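Local coordinates for extracellular solute-binding protein family 1 (Arthrobacter chlorophenolicus, PDB 4R2F) that probably serves as the extracellular sugar-binding component of a bacterial transport system and is captured here with laminaribiose in its pocket, at residues H207-M212 / Q402-V407; V249-P252 / S256-T259. All coordinates share one frame; numbering follows the deposited sequence.

Contact 1: residues H207-M212 / Q402-V407; sequences HLMIMM and QFTQTV. With BGC (beta-D-glucopyranose), chain B.
M209 of helix 204-215 packs against F403, T404 and V407 of helix 398-408, a Met-aromatic and aliphatic contact between two nearly perpendicular helices. The short segments cross at 84° with their axes 9.9 Å apart, so the packing is confined to a small patch. Starting at the base of the methionine, M209 CB lies 3.8 Å from F403 CE2, approaching the ring obliquely. Next, CG is set anti to the carbonyl carbon (chi1 -65°), which carries it across T404: the gap from M209 CG to T404 OG1 is 3.4 Å. That hydroxyl has its polar partners nearby, N206 ND2 and the backbone oxygen of L400, and meets the methionine as a plain van der Waals neighbour. The chain then bends at chi2, and M209 SD comes tip to tip with V407, 3.8 Å from V407 CB. The same sulfur, M209 SD, sits 4.9 Å from the centroid of the F403 ring, oblique to it. V407 CG2 lies over one face of this phenyl ring, offset toward its rim, while F421 stacks with the ring and L241 of helix 232-246 touches both M209 and V407. The helix carrying M209 also brings H207 to the sugar pocket. R156 NE hydrogen-bonds H207 ND1, helping to fix the imidazole's rotation. BGC O6 lies at the edge of the H207 ring, near its plane, and H207 NE2 donates to BGC O6 over 2.8 Å in an almost straight bond, 172° at the hydrogen.

Contact 2: residues V249-P252 / S256-T259; sequences VIDP and SYTT
Y257 OH donates a hydrogen bond to D251 OD2 at 2.5 Å, a short link that bridges two limbs of the loop between helices 232-246 and 259-267. The two side chains meet at about a right angle, with the carboxylate and phenol planes 85° apart. D251 OD2 lies at the edge of the Y257 ring, in its plane, 3.4 Å from Y257 CE2. The hydroxyl meets OD2 from above the carboxylate plane, 44° out of it. The other carboxylate oxygen is a bystander to the phenol: D251 OD1 is 3.4 Å from Y257 OH, at a poor angle for bonding.

The next shell explains how the acid is held. D251 CG stands anti to the backbone N (chi1 -179°), which brings OD2 within bonding distance of Y257 OH. There OD1 accepts from the backbone N of A253, two residues on, closing an Asx turn at D251-A253, while OD2 accepts a second hydrogen bond from Q265 NE2 on helix 259-267. Both oxygens are thus engaged, and these donors would probably favour the charged carboxylate. Behind D251, the backbone of I250 bonds to that of L244, tying the first limb to helix 232-246.

On the tyrosine side, the main chain of Y257 bonds to G199, and its carbonyl oxygen accepts from N202 ND2. The next residue, T258, is the N-cap of helix 259-267: its side chain caps a backbone N beyond the segment, and T258 N bonds to N261 OD1, consistent with a capping box. T259 touches a glucose unit of the bound sugar. An Asx turn and a Tyr-Asp hydrogen bond across the interhelical loop thus lead to an N-capped helix whose first residue, T259, lines the glycan pocket.

How the contacts relate
Contact 1 and contact 2 lie on the same side of the chain's centre, with their own centres about 12 Å apart. Their nearest atoms are about 5 Å apart, so the two do not touch. In sequence, contact 2 falls inside the long loop that contact 1 closes. F194 relates them physically: it touches L208 in contact 1 and both V249 and I250 in contact 2. Each contact also supplies a member of the glycan pocket, H207 from one and T259 from the other. The bridging pair itself stands back from the sugar, the Y257 side chain being about 10 Å from a bound glucose.

Contact 1: residues H207-M212 / Q402-V407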
ATOM      1  N   HIS A 207       3.005   5.045  -5.659  1.00 30.14           N
ATOM      2  CA  HIS A 207       3.739   3.919  -5.144  1.00 32.53           C
ATOM      3  C   HIS A 207       4.761   3.441  -6.147  1.00 22.34           C
ATOM      4  O   HIS A 207       5.838   2.987  -5.771  1.00 30.63           O
ATOM      5  CB  HIS A 207       2.792   2.792  -4.774  1.00 33.95           C
ATOM      6  CG  HIS A 207       1.818   3.158  -3.699  1.00 21.94           C
ATOM      7  ND1 HIS A 207       0.755   2.355  -3.349  1.00 27.34           N
ATOM      8  CD2 HIS A 207       1.760   4.239  -2.878  1.00 30.72           C
ATOM      9  CE1 HIS A 207       0.077   2.925  -2.367  1.00 26.56           C
ATOM     10  NE2 HIS A 207       0.672   4.067  -2.061  1.00 28.08           N
ATOM     11  N   LEU A 208       4.402   3.552  -7.421  1.00 29.66           N
ATOM     12  CA  LEU A 208       5.287   3.257  -8.506  1.00 29.56           C
ATOM     13  C   LEU A 208       6.523   4.153  -8.438  1.00 32.42           C
ATOM     14  O   LEU A 208       7.617   3.680  -8.657  1.00 26.33           O
ATOM     15  CB  LEU A 208       4.572   3.453  -9.847  1.00 31.89           C
ATOM     16  CG  LEU A 208       5.372   3.090 -11.086  1.00 38.21           C
ATOM     17  CD1 LEU A 208       5.922   1.662 -11.045  1.00 34.38           C
ATOM     18  CD2 LEU A 208       4.522   3.314 -12.326  1.00 38.44           C
ATOM     19  N   MET A 209       6.345   5.439  -8.153  1.00 32.05           N
ATOM     20  CA  MET A 209       7.491   6.389  -8.145  1.00 32.66           C
ATOM     21  C   MET A 209       8.532   5.858  -7.151  1.00 32.36           C
ATOM     22  O   MET A 209       9.708   5.620  -7.500  1.00 30.32           O
ATOM     23  CB  MET A 209       7.052   7.815  -7.767  1.00 33.58           C
ATOM     24  CG  MET A 209       6.109   8.550  -8.738  1.00 39.60           C
ATOM     25  SD  MET A 209       6.669   8.764 -10.442  1.00 25.17           S
ATOM     26  CE  MET A 209       5.864   7.396 -11.250  1.00 33.81           C
ATOM     27  N   ILE A 210       8.058   5.566  -5.946  1.00 31.51           N
ATOM     28  CA  ILE A 210       8.931   5.115  -4.877  1.00 31.46           C
ATOM     29  C   ILE A 210       9.411   3.698  -5.122  1.00 35.56           C
ATOM     30  O   ILE A 210      10.588   3.420  -4.906  1.00 29.41           O
ATOM     31  CB  ILE A 210       8.274   5.192  -3.481  1.00 27.23           C
ATOM     32  CG1 ILE A 210       7.666   6.568  -3.225  1.00 33.45           C
ATOM     33  CG2 ILE A 210       9.304   4.855  -2.391  1.00 41.09           C
ATOM     34  CD1 ILE A 210       8.659   7.699  -3.225  1.00 36.26           C
ATOM     35  N   MET A 211       8.542   2.803  -5.592  1.00 28.44           N
ATOM     36  CA  MET A 211       9.010   1.437  -5.935  1.00 25.68           C
ATOM     37  C   MET A 211      10.168   1.454  -6.911  1.00 39.44           C
ATOM     38  O   MET A 211      11.127   0.670  -6.739  1.00 29.96           O
ATOM     39  CB  MET A 211       7.922   0.499  -6.483  1.00 30.27           C
ATOM     40  CG  MET A 211       8.455  -0.935  -6.720  1.00 29.62           C
ATOM     41  SD  MET A 211       9.184  -1.138  -8.368  1.00 34.85           S
ATOM     42  CE  MET A 211       7.717  -1.666  -9.263  1.00 51.52           C
ATOM     43  N   MET A 212      10.111   2.325  -7.928  1.00 24.14           N
ATOM     44  CA  MET A 212      11.188   2.289  -8.924  1.00 31.24           C
ATOM     45  C   MET A 212      12.494   2.850  -8.372  1.00 25.58           C
ATOM     46  O   MET A 212      13.577   2.351  -8.725  1.00 30.61           O
ATOM     47  CB  MET A 212      10.805   2.967 -10.241  1.00 32.46           C
ATOM     48  CG  MET A 212       9.661   2.254 -10.971  1.00 35.04           C
ATOM     49  SD  MET A 212      10.041   0.607 -11.604  1.00 29.94           S
ATOM     50  CE  MET A 212      10.920   1.140 -13.036  1.00 35.10           C
ATOM     51  N   GLN A 402       1.922  15.338  -6.544  1.00 33.12           N
ATOM     52  CA  GLN A 402       2.289  16.279  -7.634  1.00 28.49           C
ATOM     53  C   GLN A 402       3.518  15.807  -8.388  1.00 29.14           C
ATOM     54  O   GLN A 402       3.576  15.859  -9.618  1.00 37.89           O
ATOM     55  CB  GLN A 402       2.428  17.716  -7.045  1.00 38.48           C
ATOM     56  CG  GLN A 402       1.082  18.179  -6.469  1.00 38.24           C
ATOM     57  CD  GLN A 402       1.050  19.562  -5.815  1.00 84.00           C
ATOM     58  OE1 GLN A 402      -0.032  20.123  -5.563  1.00 47.27           O
ATOM     59  NE2 GLN A 402       2.213  20.106  -5.523  1.00 38.68           N
ATOM     60  N   PHE A 403       4.485  15.266  -7.660  1.00 31.21           N
ATOM     61  CA  PHE A 403       5.640  14.632  -8.289  1.00 31.84           C
ATOM     62  C   PHE A 403       5.202  13.551  -9.268  1.00 29.40           C
ATOM     63  O   PHE A 403       5.644  13.507 -10.422  1.00 33.59           O
ATOM     64  CB  PHE A 403       6.541  14.069  -7.199  1.00 30.40           C
ATOM     65  CG  PHE A 403       7.681  13.260  -7.693  1.00 33.68           C
ATOM     66  CD1 PHE A 403       8.692  13.829  -8.453  1.00 31.60           C
ATOM     67  CD2 PHE A 403       7.775  11.920  -7.374  1.00 45.34           C
ATOM     68  CE1 PHE A 403       9.751  13.071  -8.896  1.00 35.70           C
ATOM     69  CE2 PHE A 403       8.843  11.171  -7.798  1.00 37.57           C
ATOM     70  CZ  PHE A 403       9.833  11.744  -8.570  1.00 38.58           C
ATOM     71  N   THR A 404       4.303  12.693  -8.815  1.00 38.04           N
ATOM     72  CA  THR A 404       3.820  11.604  -9.645  1.00 32.77           C
ATOM     73  C   THR A 404       3.160  12.133 -10.920  1.00 25.39           C
ATOM     74  O   THR A 404       3.381  11.599 -12.000  1.00 28.58           O
ATOM     75  CB  THR A 404       2.816  10.698  -8.875  1.00 30.38           C
ATOM     76  OG1 THR A 404       3.407  10.234  -7.655  1.00 30.72           O
ATOM     77  CG2 THR A 404       2.422   9.500  -9.725  1.00 30.84           C
ATOM     78  N   GLN A 405       2.316  13.142 -10.783  1.00 34.30           N
ATOM     79  CA  GLN A 405       1.559  13.607 -11.922  1.00 28.84           C
ATOM     80  C   GLN A 405       2.477  14.278 -12.923  1.00 28.98           C
ATOM     81  O   GLN A 405       2.316  14.135 -14.144  1.00 36.39           O
ATOM     82  CB  GLN A 405       0.415  14.492 -11.453  1.00 30.13           C
ATOM     83  CG  GLN A 405      -0.642  13.675 -10.711  1.00 30.77           C
ATOM     84  CD  GLN A 405      -1.914  14.428 -10.367  1.00 33.06           C
ATOM     85  OE1 GLN A 405      -1.902  15.632 -10.156  1.00 46.25           O
ATOM     86  NE2 GLN A 405      -3.029  13.709 -10.309  1.00 48.91           N
ATOM     87  N   THR A 406       3.480  14.962 -12.400  1.00 31.75           N
ATOM     88  CA  THR A 406       4.523  15.559 -13.230  1.00 29.67           C
ATOM     89  C   THR A 406       5.294  14.528 -14.041  1.00 37.56           C
ATOM     90  O   THR A 406       5.525  14.708 -15.246  1.00 34.83           O
ATOM     91  CB  THR A 406       5.477  16.391 -12.337  1.00 33.50           C
ATOM     92  OG1 THR A 406       4.789  17.580 -11.915  1.00 40.40           O
ATOM     93  CG2 THR A 406       6.749  16.763 -13.044  1.00 31.52           C
ATOM     94  N   VAL A 407       5.693  13.437 -13.399  1.00 27.73           N
ATOM     95  CA  VAL A 407       6.447  12.414 -14.109  1.00 30.25           C
ATOM     96  C   VAL A 407       5.566  11.712 -15.152  1.00 25.66           C
ATOM     97  O   VAL A 407       5.994  11.466 -16.291  1.00 33.40           O
ATOM     98  CB  VAL A 407       7.051  11.396 -13.127  1.00 32.47           C
ATOM     99  CG1 VAL A 407       7.685  10.238 -13.868  1.00 31.74           C
ATOM    100  CG2 VAL A 407       8.076  12.072 -12.226  1.00 36.17           C
TER
HETATM  101  C2  BGC B   2      -1.417   1.546   1.400  1.00 26.35           C
HETATM  102  C3  BGC B   2      -1.326   2.437   2.641  1.00 29.82           C
HETATM  103  C4  BGC B   2      -0.997   3.865   2.230  1.00 26.66           C
HETATM  104  C5  BGC B   2      -2.012   4.361   1.208  1.00 26.83           C
HETATM  105  C6  BGC B   2      -1.651   5.753   0.671  1.00 27.09           C
HETATM  106  C1  BGC B   2      -2.521   2.137   0.541  1.00 24.00           C
HETATM  107  O2  BGC B   2      -1.710   0.200   1.755  1.00 27.54           O
HETATM  108  O3  BGC B   2      -0.330   1.944   3.536  1.00 24.55           O
HETATM  109  O4  BGC B   2      -1.083   4.722   3.361  1.00 29.45           O
HETATM  110  O5  BGC B   2      -2.106   3.444   0.113  1.00 23.42           O
HETATM  111  O6  BGC B   2      -0.397   5.756  -0.047  1.00 26.87           O

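Contact 2: residues V249-P252 / S256-T259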
ATOM      1  N   VAL A 249       4.808   3.448 -23.385  1.00 30.63           N
ATOM      2  CA  VAL A 249       4.693   2.183 -22.623  1.00 33.77           C
ATOM      3  C   VAL A 249       3.790   2.415 -21.412  1.00 24.01           C
ATOM      4  O   VAL A 249       2.951   1.578 -21.056  1.00 32.83           O
ATOM      5  CB  VAL A 249       6.089   1.691 -22.199  1.00 35.15           C
ATOM      6  CG1 VAL A 249       6.010   0.519 -21.221  1.00 38.71           C
ATOM      7  CG2 VAL A 249       6.889   1.325 -23.446  1.00 36.02           C
ATOM      8  N   ILE A 250       3.988   3.560 -20.774  1.00 31.50           N
ATOM      9  CA  ILE A 250       2.983   4.104 -19.889  1.00 31.61           C
ATOM     10  C   ILE A 250       1.987   4.843 -20.772  1.00 31.52           C
ATOM     11  O   ILE A 250       2.375   5.611 -21.661  1.00 34.42           O
ATOM     12  CB  ILE A 250       3.619   5.021 -18.813  1.00 26.04           C
ATOM     13  CG1 ILE A 250       4.406   4.151 -17.811  1.00 26.57           C
ATOM     14  CG2 ILE A 250       2.561   5.844 -18.110  1.00 37.11           C
ATOM     15  CD1 ILE A 250       5.189   4.919 -16.752  1.00 35.68           C
ATOM     16  N   ASP A 251       0.713   4.593 -20.500  1.00 31.38           N
ATOM     17  CA  ASP A 251      -0.424   5.150 -21.238  1.00 35.57           C
ATOM     18  C   ASP A 251      -0.403   6.650 -20.997  1.00 32.30           C
ATOM     19  O   ASP A 251      -0.255   7.096 -19.842  1.00 28.93           O
ATOM     20  CB  ASP A 251      -1.700   4.501 -20.678  1.00 32.84           C
ATOM     21  CG  ASP A 251      -3.000   4.958 -21.353  1.00 33.94           C
ATOM     22  OD1 ASP A 251      -3.134   6.084 -21.885  1.00 29.67           O
ATOM     23  OD2 ASP A 251      -3.955   4.155 -21.277  1.00 33.40           O
ATOM     24  N   PRO A 252      -0.510   7.452 -22.073  1.00 35.50           N
ATOM     25  CA  PRO A 252      -0.442   8.895 -21.872  1.00 36.94           C
ATOM     26  C   PRO A 252      -1.559   9.445 -20.975  1.00 35.00           C
ATOM     27  O   PRO A 252      -1.383  10.518 -20.379  1.00 34.15           O
ATOM     28  CB  PRO A 252      -0.557   9.458 -23.304  1.00 34.80           C
ATOM     29  CG  PRO A 252      -1.270   8.393 -24.059  1.00 38.96           C
ATOM     30  CD  PRO A 252      -0.717   7.112 -23.493  1.00 40.34           C
ATOM     31  N   SER A 256      -4.523  10.390 -15.270  1.00 28.76           N
ATOM     32  CA  SER A 256      -5.908  10.694 -14.984  1.00 24.09           C
ATOM     33  C   SER A 256      -6.701   9.527 -14.399  1.00 27.02           C
ATOM     34  O   SER A 256      -7.858   9.708 -14.001  1.00 31.89           O
ATOM     35  CB  SER A 256      -6.616  11.147 -16.274  1.00 27.33           C
ATOM     36  OG  SER A 256      -6.834  10.054 -17.175  1.00 29.32           O
ATOM     37  N   TYR A 257      -6.104   8.342 -14.367  1.00 29.57           N
ATOM     38  CA  TYR A 257      -6.894   7.144 -14.152  1.00 34.06           C
ATOM     39  C   TYR A 257      -7.171   6.854 -12.693  1.00 25.95           C
ATOM     40  O   TYR A 257      -6.267   6.781 -11.867  1.00 26.83           O
ATOM     41  CB  TYR A 257      -6.227   5.931 -14.749  1.00 25.48           C
ATOM     42  CG  TYR A 257      -6.224   5.816 -16.254  1.00 31.93           C
ATOM     43  CD1 TYR A 257      -7.214   6.403 -17.064  1.00 28.42           C
ATOM     44  CD2 TYR A 257      -5.261   5.050 -16.862  1.00 33.27           C
ATOM     45  CE1 TYR A 257      -7.183   6.236 -18.446  1.00 29.01           C
ATOM     46  CE2 TYR A 257      -5.210   4.888 -18.229  1.00 36.05           C
ATOM     47  CZ  TYR A 257      -6.163   5.472 -19.018  1.00 32.23           C
ATOM     48  OH  TYR A 257      -6.059   5.267 -20.373  1.00 31.95           O
ATOM     49  N   THR A 258      -8.440   6.670 -12.398  1.00 28.46           N
ATOM     50  CA  THR A 258      -8.903   6.315 -11.081  1.00 32.18           C
ATOM     51  C   THR A 258      -8.659   4.820 -10.880  1.00 21.20           C
ATOM     52  O   THR A 258      -8.245   4.089 -11.802  1.00 28.73           O
ATOM     53  CB  THR A 258     -10.434   6.524 -10.951  1.00 29.88           C
ATOM     54  OG1 THR A 258     -11.066   5.737 -11.964  1.00 28.90           O
ATOM     55  CG2 THR A 258     -10.870   8.007 -11.090  1.00 32.63           C
ATOM     56  N   THR A 259      -8.988   4.355  -9.677  1.00 25.79           N
ATOM     57  CA  THR A 259      -8.830   2.943  -9.352  1.00 28.74           C
ATOM     58  C   THR A 259      -9.715   2.126 -10.285  1.00 33.37           C
ATOM     59  O   THR A 259      -9.290   1.109 -10.816  1.00 29.97           O
ATOM     60  CB  THR A 259      -9.153   2.688  -7.865  1.00 31.39           C
ATOM     61  OG1 THR A 259      -8.137   3.291  -7.037  1.00 32.69           O
ATOM     62  CG2 THR A 259      -9.210   1.201  -7.589  1.00 35.94           C
TER